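Long-range contact in alpha,alpha-trehalose-phosphate synthase (UDP-forming) (Burkholderia xenovorans, PDB 5V0T), which belongs to the GT-B clan of glycosyltransferases, as a member of family 20, and holds uridine-5'-diphosphate and 6-O-phosphono-alpha-D-glucopyranose in its pockets: residues F189-F194 / D459-D464. Numbering follows the deposited sequence.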
loop_
_atom_site.group_PDB
_atom_site.type_symbol
_atom_site.label_atom_id
_atom_site.label_comp_id
_atom_site.label_asym_id
_atom_site.label_seq_id
_atom_site.Cartn_x
_atom_site.Cartn_y
_atom_site.Cartn_z
ATOM N N PHE A 189 -7.338 -21.149 0.644
ATOM C CA PHE A 189 -5.895 -21.010 0.742
ATOM C C PHE A 189 -5.360 -21.895 1.864
ATOM O O PHE A 189 -6.070 -22.219 2.817
ATOM C CB PHE A 189 -5.528 -19.543 0.979
ATOM C CG PHE A 189 -5.634 -18.676 -0.265
ATOM C CD1 PHE A 189 -4.599 -18.658 -1.194
ATOM C CD2 PHE A 189 -6.746 -17.887 -0.495
ATOM C CE1 PHE A 189 -4.673 -17.874 -2.332
ATOM C CE2 PHE A 189 -6.833 -17.103 -1.637
ATOM C CZ PHE A 189 -5.774 -17.097 -2.562
ATOM N N ASP A 190 -4.101 -22.325 1.725
ATOM C CA ASP A 190 -3.461 -23.036 2.833
ATOM C C ASP A 190 -3.094 -22.094 3.969
ATOM O O ASP A 190 -3.162 -22.480 5.141
ATOM C CB ASP A 190 -2.217 -23.769 2.328
ATOM C CG ASP A 190 -2.562 -24.861 1.351
ATOM O OD1 ASP A 190 -3.415 -25.697 1.703
ATOM O OD2 ASP A 190 -2.029 -24.864 0.232
ATOM N N LEU A 191 -2.721 -20.860 3.644
ATOM C CA LEU A 191 -2.256 -19.884 4.621
ATOM C C LEU A 191 -2.731 -18.503 4.198
ATOM O O LEU A 191 -2.574 -18.129 3.033
ATOM C CB LEU A 191 -0.726 -19.897 4.732
ATOM C CG LEU A 191 -0.108 -18.786 5.582
ATOM C CD1 LEU A 191 -0.539 -18.947 7.032
ATOM C CD2 LEU A 191 1.436 -18.784 5.458
ATOM N N LEU A 192 -3.303 -17.750 5.136
ATOM C CA LEU A 192 -3.701 -16.366 4.913
ATOM C C LEU A 192 -2.776 -15.454 5.703
ATOM O O LEU A 192 -2.521 -15.702 6.884
ATOM C CB LEU A 192 -5.155 -16.118 5.346
ATOM C CG LEU A 192 -6.234 -16.906 4.610
ATOM C CD1 LEU A 192 -7.608 -16.525 5.148
ATOM C CD2 LEU A 192 -6.150 -16.601 3.114
ATOM N N GLY A 193 -2.279 -14.411 5.047
ATOM C CA GLY A 193 -1.427 -13.427 5.678
ATOM C C GLY A 193 -2.070 -12.061 5.596
ATOM O O GLY A 193 -2.567 -11.661 4.534
ATOM N N PHE A 194 -2.108 -11.356 6.720
ATOM C CA PHE A 194 -2.607 -9.993 6.780
ATOM C C PHE A 194 -1.462 -9.084 7.228
ATOM O O PHE A 194 -0.412 -9.549 7.681
ATOM C CB PHE A 194 -3.821 -9.893 7.724
ATOM C CG PHE A 194 -4.943 -10.851 7.374
ATOM C CD1 PHE A 194 -5.839 -10.550 6.364
ATOM C CD2 PHE A 194 -5.075 -12.067 8.040
ATOM C CE1 PHE A 194 -6.848 -11.438 6.025
ATOM C CE2 PHE A 194 -6.092 -12.953 7.717
ATOM C CZ PHE A 194 -6.976 -12.639 6.707
ATOM N N ASP A 459 10.616 -14.520 4.169
ATOM C CA ASP A 459 11.028 -15.784 4.776
ATOM C C ASP A 459 10.001 -16.281 5.789
ATOM O O ASP A 459 9.740 -17.489 5.869
ATOM C CB ASP A 459 12.396 -15.643 5.452
ATOM C CG ASP A 459 13.532 -15.471 4.454
ATOM O OD1 ASP A 459 13.323 -15.785 3.261
ATOM O OD2 ASP A 459 14.627 -15.026 4.869
ATOM N N ASN A 460 9.424 -15.370 6.580
ATOM C CA ASN A 460 8.455 -15.781 7.593
ATOM C C ASN A 460 7.211 -16.375 6.950
ATOM O O ASN A 460 6.708 -17.410 7.393
ATOM C CB ASN A 460 8.062 -14.602 8.480
ATOM C CG ASN A 460 9.134 -14.220 9.456
ATOM O OD1 ASN A 460 10.027 -15.009 9.754
ATOM N ND2 ASN A 460 9.048 -13.005 9.972
ATOM N N PHE A 461 6.684 -15.712 5.918
ATOM C CA PHE A 461 5.475 -16.210 5.270
ATOM C C PHE A 461 5.746 -17.545 4.596
ATOM O O PHE A 461 4.961 -18.491 4.730
ATOM C CB PHE A 461 4.953 -15.188 4.254
ATOM C CG PHE A 461 3.622 -15.553 3.661
ATOM C CD1 PHE A 461 3.546 -16.345 2.522
ATOM C CD2 PHE A 461 2.446 -15.132 4.265
ATOM C CE1 PHE A 461 2.317 -16.700 1.980
ATOM C CE2 PHE A 461 1.201 -15.475 3.736
ATOM C CZ PHE A 461 1.136 -16.258 2.587
ATOM N N MET A 462 6.869 -17.637 3.877
ATOM C CA MET A 462 7.207 -18.865 3.162
ATOM C C MET A 462 7.469 -20.018 4.126
ATOM O O MET A 462 7.114 -21.168 3.841
ATOM C CB MET A 462 8.421 -18.621 2.257
ATOM C CG MET A 462 8.124 -17.677 1.092
ATOM S SD MET A 462 6.801 -18.318 0.020
ATOM C CE MET A 462 7.702 -19.619 -0.791
ATOM N N ARG A 463 8.092 -19.729 5.271
ATOM C CA ARG A 463 8.309 -20.770 6.273
ATOM C C ARG A 463 6.985 -21.334 6.767
ATOM O O ARG A 463 6.837 -22.551 6.923
ATOM C CB ARG A 463 9.113 -20.212 7.448
ATOM C CG ARG A 463 9.244 -21.185 8.619
ATOM C CD ARG A 463 9.950 -20.561 9.823
ATOM N NE ARG A 463 11.148 -19.820 9.433
ATOM C CZ ARG A 463 11.261 -18.494 9.498
ATOM N NH1 ARG A 463 10.252 -17.762 9.955
ATOM N NH2 ARG A 463 12.386 -17.901 9.112
ATOM N N ASP A 464 6.009 -20.462 7.018
ATOM C CA ASP A 464 4.711 -20.925 7.493
ATOM C C ASP A 464 3.936 -21.633 6.394
ATOM O O ASP A 464 3.204 -22.591 6.675
ATOM C CB ASP A 464 3.904 -19.744 8.041
ATOM C CG ASP A 464 4.410 -19.275 9.395
ATOM O OD1 ASP A 464 5.119 -20.061 10.048
ATOM O OD2 ASP A 464 4.084 -18.144 9.819
#
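Leu191, on strand 191-194, reaches out to Phe461 and Asp464 on the last modelled helix, whose 459-464 part runs nearly antiparallel to the strand (159°) with the axes 9.7 Å apart. From CB, which points toward the helix, its chain continues with CG anti to the backbone N (chi1 172°). Leu191 CG lies 4.0 Å from Phe461 CE2 and begins the overlap with the ring. Beyond it, CD2 does most of the touching. Leu191 CD2 stands over one face of the Phe461 ring, 3.8 Å from the centroid and 14° off the normal, a CH-pi contact. Leu191 CD2 also lies 3.6 Å from Phe461 O, in the angle between ring face and carbonyl, with Asp464 CB beside it at 3.7 Å. Leucine is long enough for CG and CD2 to reach over the ring, and its apolar methyl suits both the ring and the Asp464 methylene.

The Phe461 ring meets Gly193 differently, with its edge: Phe461 CE2 comes to 3.9 Å from Gly193 CA, an approach eased by the glycine's lack of a side chain. Trp137, on strand 135-139 of the same sheet, stacks on the phenyl ring, and Tyr237, just past strand 230-236, meets it edge-to-face.

Asp464 OD2 turns to a hydrogen bond with Tyr237 OH. No hydrogen bond joins the two segments directly. As in GT-B enzymes generally, with their two Rossmann-like domains, the final helix returns from the second domain to the N-terminal one; here close apolar fit holds it against an inner strand, with Tyr237 supplying a polar tie.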